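Side-chain contacts in cell wall surface anchor family protein (Streptococcus agalactiae, PDB 3PHS), which is the minor pilin GBS52, a cell-wall-anchored pilus subunit that mediates adhesion to lung epithelial cells through an IgG-like domain: residues A[61-66]-A[73-78]; A[104-109]-A[176-181]; A[110-115]-A[160-165]; A[115-120]-A[125-130]. All blocks are in the same frame, centred on the assembly; numbering follows the deposited sequence.

Overall arrangement
Contacts 1 and 4 belong to the N-terminal half of the chain, whereas contacts 2 and 3 join that half to the C-terminal, prealbumin-like part. All four reach the antiparallel sheet 76-83, 46-52, 98-106, 109-121. Contact 1 comes first along the chain; contact 4 is nested within contact 3, which is nested within contact 2. The centres of contacts 2 and 3 lie 11 Å apart, and their strands 98-106 and 109-121 are sheet neighbours; contacts 3 and 4 share Ser115. Contact 4, about 15 Å from contact 1 between centres, also touches it. One sheet thus carries helices, faces its partner sheet and meets the second domain.

Contact 1: A[61-66]-A[73-78]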
loop_
_atom_site.group_PDB
_atom_site.type_symbol
_atom_site.label_atom_id
_atom_site.label_comp_id
_atom_site.label_asym_id
_atom_site.label_seq_id
_atom_site.Cartn_x
_atom_site.Cartn_y
_atom_site.Cartn_z
ATOM N N LEU A 61 13.773 -1.410 -15.527
ATOM C CA LEU A 61 12.824 -1.695 -14.452
ATOM C C LEU A 61 12.308 -0.386 -13.840
ATOM O O LEU A 61 11.094 -0.218 -13.615
ATOM C CB LEU A 61 13.439 -2.625 -13.396
ATOM C CG LEU A 61 12.557 -2.959 -12.173
ATOM C CD1 LEU A 61 11.250 -3.672 -12.553
ATOM C CD2 LEU A 61 13.347 -3.785 -11.158
ATOM N N ALA A 62 13.217 0.556 -13.592
ATOM C CA ALA A 62 12.800 1.860 -13.053
ATOM C C ALA A 62 11.860 2.579 -14.019
ATOM O O ALA A 62 10.909 3.226 -13.591
ATOM C CB ALA A 62 14.031 2.737 -12.739
ATOM N N HIS A 63 12.138 2.481 -15.317
ATOM C CA HIS A 63 11.270 3.085 -16.310
ATOM C C HIS A 63 9.846 2.556 -16.214
ATOM O O HIS A 63 8.884 3.324 -16.186
ATOM C CB HIS A 63 11.789 2.874 -17.734
ATOM C CG HIS A 63 10.826 3.348 -18.774
ATOM N ND1 HIS A 63 10.506 4.681 -18.930
ATOM C CD2 HIS A 63 10.058 2.669 -19.659
ATOM C CE1 HIS A 63 9.614 4.805 -19.900
ATOM N NE2 HIS A 63 9.329 3.599 -20.360
ATOM N N TRP A 64 9.725 1.237 -16.173
ATOM C CA TRP A 64 8.426 0.589 -16.108
ATOM C C TRP A 64 7.727 0.830 -14.771
ATOM O O TRP A 64 6.529 1.045 -14.754
ATOM C CB TRP A 64 8.560 -0.898 -16.479
ATOM C CG TRP A 64 8.617 -0.997 -17.975
ATOM C CD1 TRP A 64 9.704 -0.804 -18.774
ATOM C CD2 TRP A 64 7.501 -1.196 -18.846
ATOM N NE1 TRP A 64 9.338 -0.894 -20.109
ATOM C CE2 TRP A 64 7.987 -1.128 -20.177
ATOM C CE3 TRP A 64 6.141 -1.431 -18.632
ATOM C CZ2 TRP A 64 7.155 -1.310 -21.295
ATOM C CZ3 TRP A 64 5.304 -1.617 -19.756
ATOM C CH2 TRP A 64 5.821 -1.559 -21.064
ATOM N N ASN A 65 8.496 0.880 -13.682
ATOM C CA ASN A 65 7.938 1.169 -12.354
ATOM C C ASN A 65 7.387 2.592 -12.231
ATOM O O ASN A 65 6.548 2.859 -11.363
ATOM C CB ASN A 65 8.989 0.944 -11.267
ATOM C CG ASN A 65 9.173 -0.532 -10.897
ATOM O OD1 ASN A 65 8.296 -1.369 -11.124
ATOM N ND2 ASN A 65 10.319 -0.841 -10.289
ATOM N N SER A 66 7.859 3.488 -13.102
ATOM C CA SER A 66 7.451 4.912 -13.103
ATOM C C SER A 66 6.117 5.159 -13.819
ATOM O O SER A 66 5.496 6.206 -13.637
ATOM C CB SER A 66 8.551 5.783 -13.735
ATOM O OG SER A 66 8.522 5.727 -15.159
ATOM N N LYS A 73 -0.161 -0.154 -20.565
ATOM C CA LYS A 73 -0.865 -0.625 -21.766
ATOM C C LYS A 73 -0.350 0.106 -23.023
ATOM O O LYS A 73 -0.043 -0.536 -24.059
ATOM C CB LYS A 73 -2.379 -0.435 -21.574
ATOM C CG LYS A 73 -3.279 -0.762 -22.784
ATOM C CD LYS A 73 -3.331 -2.249 -23.063
ATOM C CE LYS A 73 -4.224 -2.575 -24.266
ATOM N NZ LYS A 73 -4.462 -4.056 -24.362
ATOM N N LYS A 74 -0.232 1.430 -22.909
ATOM C CA LYS A 74 0.221 2.295 -24.000
ATOM C C LYS A 74 1.606 1.888 -24.521
ATOM O O LYS A 74 1.839 1.860 -25.728
ATOM C CB LYS A 74 0.220 3.756 -23.526
ATOM C CG LYS A 74 0.460 4.813 -24.607
ATOM C CD LYS A 74 0.702 6.204 -23.985
ATOM C CE LYS A 74 -0.455 6.667 -23.080
ATOM N NZ LYS A 74 -0.002 7.575 -21.970
ATOM N N GLN A 75 2.522 1.560 -23.614
ATOM C CA GLN A 75 3.888 1.209 -24.017
ATOM C C GLN A 75 4.118 -0.275 -24.357
ATOM O O GLN A 75 5.167 -0.616 -24.906
ATOM C CB GLN A 75 4.907 1.696 -22.969
ATOM C CG GLN A 75 4.948 3.215 -22.871
ATOM C CD GLN A 75 6.137 3.768 -22.118
ATOM O OE1 GLN A 75 7.230 3.180 -22.091
ATOM N NE2 GLN A 75 5.943 4.944 -21.530
ATOM N N ALA A 76 3.168 -1.146 -24.013
ATOM C CA ALA A 76 3.293 -2.590 -24.246
ATOM C C ALA A 76 2.826 -3.020 -25.649
ATOM O O ALA A 76 2.073 -2.292 -26.293
ATOM C CB ALA A 76 2.527 -3.378 -23.167
ATOM N N GLN A 77 3.282 -4.197 -26.094
ATOM C CA GLN A 77 2.895 -4.808 -27.392
ATOM C C GLN A 77 1.674 -5.724 -27.292
ATOM O O GLN A 77 0.820 -5.682 -28.176
ATOM C CB GLN A 77 4.070 -5.585 -28.011
ATOM C CG GLN A 77 3.762 -6.331 -29.330
ATOM C CD GLN A 77 4.338 -5.654 -30.576
ATOM O OE1 GLN A 77 5.562 -5.414 -30.675
ATOM N NE2 GLN A 77 3.462 -5.361 -31.549
ATOM N N GLN A 78 1.660 -6.600 -26.279
ATOM C CA GLN A 78 0.562 -7.493 -25.899
ATOM C C GLN A 78 0.509 -7.411 -24.350
ATOM O O GLN A 78 1.519 -7.105 -23.708
ATOM C CB GLN A 78 0.825 -8.959 -26.294
ATOM C CG GLN A 78 0.474 -9.370 -27.745
ATOM C CD GLN A 78 0.510 -10.884 -27.962
ATOM O OE1 GLN A 78 -0.515 -11.498 -28.239
ATOM N NE2 GLN A 78 1.684 -11.485 -27.835
#
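His63 holds its imidazole anti to the backbone N (chi1 173°), reaching out from helix 60-65, while Gln75 places CG anti to its carbonyl carbon (chi1 -65°) and runs extended beyond it; the imidazole and the amide approach each other from their two helices. His63 NE2 donates to Gln75 OE1 at 2.8 Å with an N-H...O angle of 165°. The amide oxygen sits at the ring edge, close to the imidazole plane, and the N-H is received in the carbonyl plane on a lone pair. With the amide oxygen as partner, NE2 acts as the donor, and the bond is nearly straight; a glutamine suits the partner position because its long arm spans the gap between two helices and ends in a good acceptor.

Beneath this polar link lies Trp64, whose large indole fills the space toward the second helix. Its CH2 approaches Gln75 CB at 3.9 Å and Ala76 CB at 4.3 Å, and the small alanine leaves room for the ring. Tyr50 and Leu52 of strand 46-52 also touch the indole, and the Tyr101 ring meets it. Ser66 OG bonds to His63 O, 2.6 Å away.

Together these contacts tie two short helices to one another and to the sheet below, within the connection that links neighbouring antiparallel strands 46-52 and 76-83 of an Ig-like domain.

Contact 2: A[104-109]-A[176-181]; sequences AVKAGE and HSQDID
Lys106 and Gln178 meet across a surface junction between the two halves of the molecule, where the type I' beta turn of a hairpin faces a loop of the prealbumin-like part. Lys106 is the first residue of that turn and Gln178 belongs to the loop following strand 175-176. The two side chains approach from opposite directions: in the lysine, CG anti to the backbone N (chi1 -175°) and an extended chain carry the ammonium group to the loop. Lys106 NZ lies 2.7 Å from Gln178 OE1, a weak hydrogen bond. That oxygen's position is less certain, since it also crowds the lysine chain. A long, flexible lysine and a neutral glutamine suit such an exposed meeting point; both also touch crystal neighbours, which may influence how they settle.

The two supports are better defined. Lys106 N donates to Glu109 O at 2.8 Å, and Glu109 N returns a bond to Lys106 O at 3.2 Å. Both Ala107 and Gly108 take positive phi, as a type I' turn requires; this is easy for Gly108 and less usual for an alanine. On the other side, Asp179 N bonds to Ser177 OG at 3.0 Å, making an ST turn that has Gln178 at its centre. Asp179 and Asp181 both form salt bridges with Lys172, which ties down the loop. Glu109, at the end of the turn, adds a salt bridge to Arg166 across the same junction. Here a tight hairpin joining strands 98-106 and 109-121 touches a loop of the following domain, a small polar interface between consecutive beta domains.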
loop_
_atom_site.group_PDB
_atom_site.type_symbol
_atom_site.label_atom_id
_atom_site.label_comp_id
_atom_site.label_asym_id
_atom_site.label_seq_id
_atom_site.Cartn_x
_atom_site.Cartn_y
_atom_site.Cartn_z
ATOM N N ALA A 104 1.480 -7.156 -9.641
ATOM C CA ALA A 104 0.161 -7.492 -9.128
ATOM C C ALA A 104 -0.700 -6.237 -9.117
ATOM O O ALA A 104 -0.222 -5.131 -8.792
ATOM C CB ALA A 104 0.252 -8.075 -7.718
ATOM N N VAL A 105 -1.969 -6.424 -9.446
ATOM C CA VAL A 105 -2.956 -5.329 -9.490
ATOM C C VAL A 105 -4.043 -5.536 -8.434
ATOM O O VAL A 105 -4.528 -6.652 -8.216
ATOM C CB VAL A 105 -3.601 -5.204 -10.903
ATOM C CG1 VAL A 105 -4.681 -4.098 -10.938
ATOM C CG2 VAL A 105 -2.540 -4.914 -11.943
ATOM N N LYS A 106 -4.428 -4.450 -7.775
ATOM C CA LYS A 106 -5.534 -4.503 -6.816
ATOM C C LYS A 106 -6.240 -3.155 -6.807
ATOM O O LYS A 106 -5.586 -2.114 -6.791
ATOM C CB LYS A 106 -5.008 -4.795 -5.420
ATOM C CG LYS A 106 -6.121 -4.972 -4.392
ATOM C CD LYS A 106 -5.551 -4.683 -3.038
ATOM C CE LYS A 106 -6.372 -5.372 -1.983
ATOM N NZ LYS A 106 -5.738 -5.165 -0.644
ATOM N N ALA A 107 -7.569 -3.199 -6.838
ATOM C CA ALA A 107 -8.389 -1.990 -6.872
ATOM C C ALA A 107 -7.934 -1.061 -7.999
ATOM O O ALA A 107 -7.701 0.146 -7.775
ATOM C CB ALA A 107 -8.307 -1.270 -5.520
ATOM N N GLY A 108 -7.756 -1.639 -9.189
ATOM C CA GLY A 108 -7.418 -0.882 -10.403
ATOM C C GLY A 108 -6.068 -0.196 -10.460
ATOM O O GLY A 108 -5.843 0.646 -11.327
ATOM N N GLU A 109 -5.164 -0.553 -9.546
ATOM C CA GLU A 109 -3.834 0.045 -9.458
ATOM C C GLU A 109 -2.827 -1.001 -9.071
ATOM O O GLU A 109 -3.211 -2.098 -8.646
ATOM C CB GLU A 109 -3.806 1.146 -8.389
ATOM C CG GLU A 109 -4.090 2.537 -8.926
ATOM C CD GLU A 109 -4.146 3.600 -7.830
ATOM O OE1 GLU A 109 -4.559 3.296 -6.678
ATOM O OE2 GLU A 109 -3.776 4.751 -8.134
ATOM N N HIS A 176 -7.546 -2.840 9.642
ATOM C CA HIS A 176 -7.662 -2.650 8.213
ATOM C C HIS A 176 -8.497 -3.808 7.626
ATOM O O HIS A 176 -8.213 -4.999 7.870
ATOM C CB HIS A 176 -6.284 -2.552 7.566
ATOM C CG HIS A 176 -6.333 -2.444 6.074
ATOM N ND1 HIS A 176 -5.262 -2.767 5.265
ATOM C CD2 HIS A 176 -7.331 -2.058 5.245
ATOM C CE1 HIS A 176 -5.606 -2.593 4.002
ATOM N NE2 HIS A 176 -6.858 -2.172 3.961
ATOM N N SER A 177 -9.553 -3.446 6.913
ATOM C CA SER A 177 -10.521 -4.430 6.421
ATOM C C SER A 177 -10.882 -4.179 4.965
ATOM O O SER A 177 -10.886 -3.034 4.489
ATOM C CB SER A 177 -11.775 -4.448 7.305
ATOM O OG SER A 177 -12.791 -5.296 6.761
ATOM N N GLN A 178 -11.185 -5.263 4.251
ATOM C CA GLN A 178 -11.648 -5.156 2.879
ATOM C C GLN A 178 -13.124 -5.502 2.764
ATOM O O GLN A 178 -13.659 -5.659 1.653
ATOM C CB GLN A 178 -10.813 -6.048 1.971
ATOM C CG GLN A 178 -9.337 -5.750 2.081
ATOM C CD GLN A 178 -8.580 -6.292 0.917
ATOM O OE1 GLN A 178 -8.390 -5.588 -0.069
ATOM N NE2 GLN A 178 -8.165 -7.563 0.999
ATOM N N ASP A 179 -13.794 -5.604 3.906
ATOM C CA ASP A 179 -15.237 -5.852 3.894
ATOM C C ASP A 179 -16.014 -4.662 3.352
ATOM O O ASP A 179 -15.565 -3.523 3.441
ATOM C CB ASP A 179 -15.740 -6.253 5.274
ATOM C CG ASP A 179 -15.252 -7.618 5.698
ATOM O OD1 ASP A 179 -14.590 -8.301 4.894
ATOM O OD2 ASP A 179 -15.535 -7.997 6.841
ATOM N N ILE A 180 -17.178 -4.937 2.776
ATOM C CA ILE A 180 -17.948 -3.885 2.117
ATOM C C ILE A 180 -18.448 -2.832 3.136
ATOM O O ILE A 180 -18.685 -1.683 2.768
ATOM C CB ILE A 180 -19.110 -4.483 1.245
ATOM C CG1 ILE A 180 -19.615 -3.478 0.193
ATOM C CG2 ILE A 180 -20.237 -5.037 2.126
ATOM C CD1 ILE A 180 -18.753 -3.395 -1.054
ATOM N N ASP A 181 -18.595 -3.228 4.398
ATOM C CA ASP A 181 -18.998 -2.287 5.443
ATOM C C ASP A 181 -17.827 -1.603 6.159
ATOM O O ASP A 181 -18.042 -0.753 7.038
ATOM C CB ASP A 181 -19.997 -2.898 6.439
ATOM C CG ASP A 181 -19.488 -4.164 7.102
ATOM O OD1 ASP A 181 -18.503 -4.754 6.628
ATOM O OD2 ASP A 181 -20.096 -4.588 8.101
#

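Contact 3: A[110-115]-A[160-165]; sequences KNRNVS and LYEKNG
Stacking brings Arg112 and Glu162 together: their side chains run antiparallel alongside one another, and the guanidinium and carboxylate planes are only 9° apart. Glu162 CB sits over the centre of one guanidinium face, 3.7 Å from Arg112 CZ. Because Arg112 CG lies between the backbone N and the carbonyl carbon (chi1 75°), its extended chain is laid along the glutamate.

The charge attraction is looser. Arg112 NE is 3.6 Å from Glu162 OE1, a long salt bridge in which the oxygen stands off the guanidinium plane, so the attraction is purely electrostatic. The arginine's terminal nitrogens serve other partners: NH1 bonds to Asp203 O, and the group makes a cation-pi contact with Tyr204.

Water supplies the directed bonds. One molecule accepts from Arg112 N and donates to Glu162 OE1 at 2.7 Å. A second accepts from Arg112 NE and Asn113 ND2 and lies 2.9 Å from Glu162 OE2, to which it can donate, although other acceptors compete for its protons. A third accepts from Arg112 NH1 at 2.8 Å and donates to Lys163 O.

Turns set these groups in place. Asn113 N bonds to Asn111 OD1 at 2.9 Å, an Asx turn suited to asparagine's short carbonyl arm, while Gly165 N bonds to Glu162 O in a type II turn. A hydrated, charged seam of this sort joins the Ig-like domain to the prealbumin-like domain.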
loop_
_atom_site.group_PDB
_atom_site.type_symbol
_atom_site.label_atom_id
_atom_site.label_comp_id
_atom_site.label_asym_id
_atom_site.label_seq_id
_atom_site.Cartn_x
_atom_site.Cartn_y
_atom_site.Cartn_z
ATOM N N LYS A 110 -1.546 -0.665 -9.208
ATOM C CA LYS A 110 -0.482 -1.551 -8.762
ATOM C C LYS A 110 -0.645 -1.834 -7.280
ATOM O O LYS A 110 -0.894 -0.923 -6.490
ATOM C CB LYS A 110 0.912 -0.963 -9.004
ATOM C CG LYS A 110 2.028 -1.870 -8.482
ATOM C CD LYS A 110 3.406 -1.314 -8.800
ATOM C CE LYS A 110 4.504 -2.278 -8.372
ATOM N NZ LYS A 110 4.789 -2.312 -6.885
ATOM N N ASN A 111 -0.529 -3.106 -6.914
ATOM C CA ASN A 111 -0.452 -3.485 -5.515
ATOM C C ASN A 111 0.990 -3.219 -5.067
ATOM O O ASN A 111 1.914 -3.910 -5.501
ATOM C CB ASN A 111 -0.827 -4.969 -5.354
ATOM C CG ASN A 111 -0.784 -5.427 -3.898
ATOM O OD1 ASN A 111 -0.214 -4.737 -3.051
ATOM N ND2 ASN A 111 -1.380 -6.585 -3.609
ATOM N N ARG A 112 1.202 -2.194 -4.234
ATOM C CA ARG A 112 2.570 -1.821 -3.854
ATOM C C ARG A 112 3.269 -2.886 -2.985
ATOM O O ARG A 112 4.488 -2.851 -2.824
ATOM C CB ARG A 112 2.585 -0.462 -3.133
ATOM C CG ARG A 112 2.063 -0.533 -1.708
ATOM C CD ARG A 112 2.178 0.826 -1.011
ATOM N NE ARG A 112 1.899 0.711 0.424
ATOM C CZ ARG A 112 2.168 1.670 1.307
ATOM N NH1 ARG A 112 2.703 2.825 0.915
ATOM N NH2 ARG A 112 1.889 1.477 2.579
ATOM N N ASN A 113 2.508 -3.837 -2.457
ATOM C CA ASN A 113 3.065 -4.864 -1.573
ATOM C C ASN A 113 3.697 -6.049 -2.334
ATOM O O ASN A 113 4.283 -6.949 -1.734
ATOM C CB ASN A 113 2.010 -5.318 -0.573
ATOM C CG ASN A 113 1.563 -4.174 0.324
ATOM O OD1 ASN A 113 2.394 -3.477 0.905
ATOM N ND2 ASN A 113 0.261 -3.936 0.386
ATOM N N VAL A 114 3.589 -6.003 -3.661
ATOM C CA VAL A 114 4.266 -6.937 -4.528
ATOM C C VAL A 114 5.263 -6.143 -5.376
ATOM O O VAL A 114 4.880 -5.208 -6.081
ATOM C CB VAL A 114 3.256 -7.667 -5.440
ATOM C CG1 VAL A 114 3.984 -8.695 -6.350
ATOM C CG2 VAL A 114 2.200 -8.371 -4.574
ATOM N N SER A 115 6.539 -6.514 -5.301
ATOM C CA SER A 115 7.549 -5.856 -6.105
ATOM C C SER A 115 7.364 -6.275 -7.553
ATOM O O SER A 115 7.337 -7.473 -7.860
ATOM C CB SER A 115 8.951 -6.216 -5.614
ATOM O OG SER A 115 9.207 -5.599 -4.358
ATOM N N LEU A 160 -7.107 7.529 6.231
ATOM C CA LEU A 160 -5.750 7.000 6.101
ATOM C C LEU A 160 -5.509 6.556 4.658
ATOM O O LEU A 160 -6.398 5.969 4.036
ATOM C CB LEU A 160 -5.561 5.825 7.060
ATOM C CG LEU A 160 -4.160 5.205 7.100
ATOM C CD1 LEU A 160 -3.120 6.129 7.709
ATOM C CD2 LEU A 160 -4.194 3.882 7.872
ATOM N N TYR A 161 -4.331 6.874 4.124
ATOM C CA TYR A 161 -3.961 6.529 2.762
ATOM C C TYR A 161 -2.615 5.834 2.772
ATOM O O TYR A 161 -1.807 6.090 3.638
ATOM C CB TYR A 161 -3.826 7.804 1.919
ATOM C CG TYR A 161 -5.144 8.479 1.672
ATOM C CD1 TYR A 161 -5.728 9.302 2.644
ATOM C CD2 TYR A 161 -5.827 8.273 0.480
ATOM C CE1 TYR A 161 -6.975 9.905 2.416
ATOM C CE2 TYR A 161 -7.044 8.880 0.236
ATOM C CZ TYR A 161 -7.614 9.698 1.200
ATOM O OH TYR A 161 -8.846 10.282 0.931
ATOM N N GLU A 162 -2.362 4.981 1.782
ATOM C CA GLU A 162 -0.974 4.614 1.492
ATOM C C GLU A 162 -0.285 5.899 1.008
ATOM O O GLU A 162 -0.945 6.764 0.419
ATOM C CB GLU A 162 -0.921 3.527 0.404
ATOM C CG GLU A 162 -1.563 2.202 0.841
ATOM C CD GLU A 162 -1.590 1.137 -0.251
ATOM O OE1 GLU A 162 -1.164 1.409 -1.390
ATOM O OE2 GLU A 162 -2.043 0.021 0.047
ATOM N N LYS A 163 1.017 6.027 1.252
ATOM C CA LYS A 163 1.800 7.153 0.718
ATOM C C LYS A 163 1.555 7.309 -0.791
ATOM O O LYS A 163 1.615 6.325 -1.538
ATOM C CB LYS A 163 3.301 6.974 0.994
ATOM C CG LYS A 163 4.083 8.263 0.773
ATOM C CD LYS A 163 5.585 8.085 0.889
ATOM C CE LYS A 163 6.280 9.370 0.436
ATOM N NZ LYS A 163 7.515 9.664 1.215
ATOM N N ASN A 164 1.263 8.536 -1.226
ATOM C CA ASN A 164 0.929 8.838 -2.644
ATOM C C ASN A 164 -0.331 8.143 -3.171
ATOM O O ASN A 164 -0.587 8.157 -4.383
ATOM C CB ASN A 164 2.101 8.529 -3.610
ATOM C CG ASN A 164 3.386 9.240 -3.246
ATOM O OD1 ASN A 164 3.395 10.431 -2.907
ATOM N ND2 ASN A 164 4.496 8.509 -3.327
ATOM N N GLY A 165 -1.111 7.536 -2.279
ATOM C CA GLY A 165 -2.324 6.818 -2.668
ATOM C C GLY A 165 -3.502 7.740 -2.932
ATOM O O GLY A 165 -3.599 8.829 -2.349
HETATM O O HOH W 1 -0.940 -0.689 -3.115
HETATM O O HOH W 2 -0.022 -1.211 1.787
HETATM O O HOH W 3 3.226 3.960 -1.552
#

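Contact 4: A[115-120]-A[125-130]; sequences SAFLVD and KVIYPK
Lys130 O is gripped twice: Ser115 N donates to it at 3.0 Å with an N-H...O angle of 174°, and a water donates to it at 3.1 Å. That water also pairs with Ser115 OG. On the other flank a second water bridges the backbones, donating to Ser115 O at 2.7 Å and accepting from Lys130 N at 2.8 Å, where a direct pair is missing. A small serine suits this edge, since its hydroxyl joins the hydration without crowding the neighbouring chain.

Farther along, the chains diverge and the side chains fill the gap. The Phe117 ring, brought inward with its CG between the backbone N and the carbonyl carbon (chi1 49°), presents one face to Ile127 CD1 in a CH-pi contact, though the modelled spacing is too short to be trusted. Pro129 CG reaches Phe117 CE1 at 3.7 Å, its compact ring fitting beside the larger one. Val119 CG1 meets Lys125 CG at 3.9 Å, so the aliphatic part of the lysine extends the apolar layer. A bend at its second torsion leads the chain on past Asp120 O, and the ammonium group forms salt bridges with Glu123 and Glu33.

Strands 117-120 and 125-127 run almost antiparallel with axes 9.3 Å apart, yet they belong to different sheets. The first pairs with strand 98-106 and has Leu118 against helix 60-65; the second lies parallel to strand 13-21, whose Ile17 touches Ile127 and Pro129. The chain thus crosses from one layer of the beta sandwich to the other.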
loop_
_atom_site.group_PDB
_atom_site.type_symbol
_atom_site.label_atom_id
_atom_site.label_comp_id
_atom_site.label_asym_id
_atom_site.label_seq_id
_atom_site.Cartn_x
_atom_site.Cartn_y
_atom_site.Cartn_z
ATOM N N SER A 115 6.539 -6.514 -5.301
ATOM C CA SER A 115 7.549 -5.856 -6.105
ATOM C C SER A 115 7.364 -6.275 -7.553
ATOM O O SER A 115 7.337 -7.473 -7.860
ATOM C CB SER A 115 8.951 -6.216 -5.614
ATOM O OG SER A 115 9.207 -5.599 -4.358
ATOM N N ALA A 116 7.199 -5.285 -8.435
ATOM C CA ALA A 116 7.115 -5.550 -9.864
ATOM C C ALA A 116 8.474 -6.046 -10.381
ATOM O O ALA A 116 9.523 -5.806 -9.758
ATOM C CB ALA A 116 6.696 -4.301 -10.610
ATOM N N PHE A 117 8.462 -6.723 -11.529
ATOM C CA PHE A 117 9.682 -7.391 -11.992
ATOM C C PHE A 117 9.744 -7.407 -13.515
ATOM O O PHE A 117 8.719 -7.273 -14.193
ATOM C CB PHE A 117 9.727 -8.843 -11.476
ATOM C CG PHE A 117 8.458 -9.596 -11.708
ATOM C CD1 PHE A 117 7.454 -9.602 -10.734
ATOM C CD2 PHE A 117 8.233 -10.247 -12.921
ATOM C CE1 PHE A 117 6.253 -10.252 -10.966
ATOM C CE2 PHE A 117 7.046 -10.916 -13.152
ATOM C CZ PHE A 117 6.052 -10.920 -12.179
ATOM N N LEU A 118 10.940 -7.616 -14.040
ATOM C CA LEU A 118 11.079 -7.910 -15.460
ATOM C C LEU A 118 11.360 -9.398 -15.625
ATOM O O LEU A 118 12.096 -9.983 -14.833
ATOM C CB LEU A 118 12.203 -7.076 -16.078
ATOM C CG LEU A 118 11.887 -5.604 -16.273
ATOM C CD1 LEU A 118 13.166 -4.868 -16.653
ATOM C CD2 LEU A 118 10.769 -5.412 -17.342
ATOM N N VAL A 119 10.765 -10.018 -16.640
ATOM C CA VAL A 119 11.103 -11.420 -16.978
ATOM C C VAL A 119 11.753 -11.423 -18.375
ATOM O O VAL A 119 11.159 -10.948 -19.336
ATOM C CB VAL A 119 9.869 -12.356 -17.049
ATOM C CG1 VAL A 119 10.334 -13.834 -17.064
ATOM C CG2 VAL A 119 8.873 -12.113 -15.907
ATOM N N ASP A 120 12.963 -11.972 -18.464
ATOM C CA ASP A 120 13.643 -12.193 -19.734
ATOM C C ASP A 120 13.168 -13.575 -20.228
ATOM O O ASP A 120 13.805 -14.611 -19.945
ATOM C CB ASP A 120 15.151 -12.159 -19.460
ATOM C CG ASP A 120 16.015 -12.260 -20.705
ATOM O OD1 ASP A 120 15.515 -12.331 -21.846
ATOM O OD2 ASP A 120 17.252 -12.281 -20.510
ATOM N N LYS A 125 9.778 -20.231 -17.479
ATOM C CA LYS A 125 10.227 -19.570 -16.249
ATOM C C LYS A 125 9.256 -19.802 -15.112
ATOM O O LYS A 125 8.036 -19.797 -15.319
ATOM C CB LYS A 125 10.346 -18.050 -16.471
ATOM C CG LYS A 125 11.498 -17.580 -17.385
ATOM C CD LYS A 125 12.834 -17.663 -16.667
ATOM C CE LYS A 125 13.969 -17.022 -17.496
ATOM N NZ LYS A 125 15.279 -17.511 -16.970
ATOM N N VAL A 126 9.812 -19.955 -13.906
ATOM C CA VAL A 126 9.022 -19.967 -12.668
ATOM C C VAL A 126 9.562 -18.825 -11.786
ATOM O O VAL A 126 10.754 -18.759 -11.496
ATOM C CB VAL A 126 9.087 -21.326 -11.956
ATOM C CG1 VAL A 126 8.289 -21.295 -10.632
ATOM C CG2 VAL A 126 8.559 -22.451 -12.874
ATOM N N ILE A 127 8.688 -17.912 -11.388
ATOM C CA ILE A 127 9.155 -16.723 -10.677
ATOM C C ILE A 127 8.347 -16.525 -9.401
ATOM O O ILE A 127 7.145 -16.818 -9.368
ATOM C CB ILE A 127 9.106 -15.435 -11.546
ATOM C CG1 ILE A 127 7.702 -15.119 -11.951
ATOM C CG2 ILE A 127 10.055 -15.499 -12.813
ATOM C CD1 ILE A 127 7.429 -13.685 -11.775
ATOM N N TYR A 128 9.030 -16.039 -8.368
ATOM C CA TYR A 128 8.464 -15.831 -7.044
ATOM C C TYR A 128 8.574 -14.331 -6.744
ATOM O O TYR A 128 9.642 -13.867 -6.333
ATOM C CB TYR A 128 9.236 -16.648 -5.993
ATOM C CG TYR A 128 9.120 -18.154 -6.187
ATOM C CD1 TYR A 128 9.959 -18.823 -7.087
ATOM C CD2 TYR A 128 8.165 -18.894 -5.503
ATOM C CE1 TYR A 128 9.833 -20.221 -7.306
ATOM C CE2 TYR A 128 8.038 -20.287 -5.701
ATOM C CZ TYR A 128 8.881 -20.931 -6.610
ATOM O OH TYR A 128 8.776 -22.290 -6.807
ATOM N N PRO A 129 7.495 -13.554 -6.994
ATOM C CA PRO A 129 7.647 -12.114 -6.725
ATOM C C PRO A 129 7.937 -11.873 -5.245
ATOM O O PRO A 129 7.566 -12.696 -4.405
ATOM C CB PRO A 129 6.281 -11.532 -7.121
ATOM C CG PRO A 129 5.738 -12.513 -8.138
ATOM C CD PRO A 129 6.179 -13.857 -7.597
ATOM N N LYS A 130 8.606 -10.765 -4.940
ATOM C CA LYS A 130 8.911 -10.388 -3.550
ATOM C C LYS A 130 7.665 -9.759 -2.962
ATOM O O LYS A 130 7.141 -8.780 -3.499
ATOM C CB LYS A 130 10.086 -9.409 -3.500
ATOM C CG LYS A 130 11.357 -10.002 -4.107
ATOM C CD LYS A 130 12.525 -9.007 -4.131
ATOM C CE LYS A 130 13.675 -9.560 -4.979
ATOM N NZ LYS A 130 14.628 -8.473 -5.369
HETATM O O HOH W 4 9.301 -9.271 -7.259
HETATM O O HOH W 5 7.746 -6.191 -1.961
#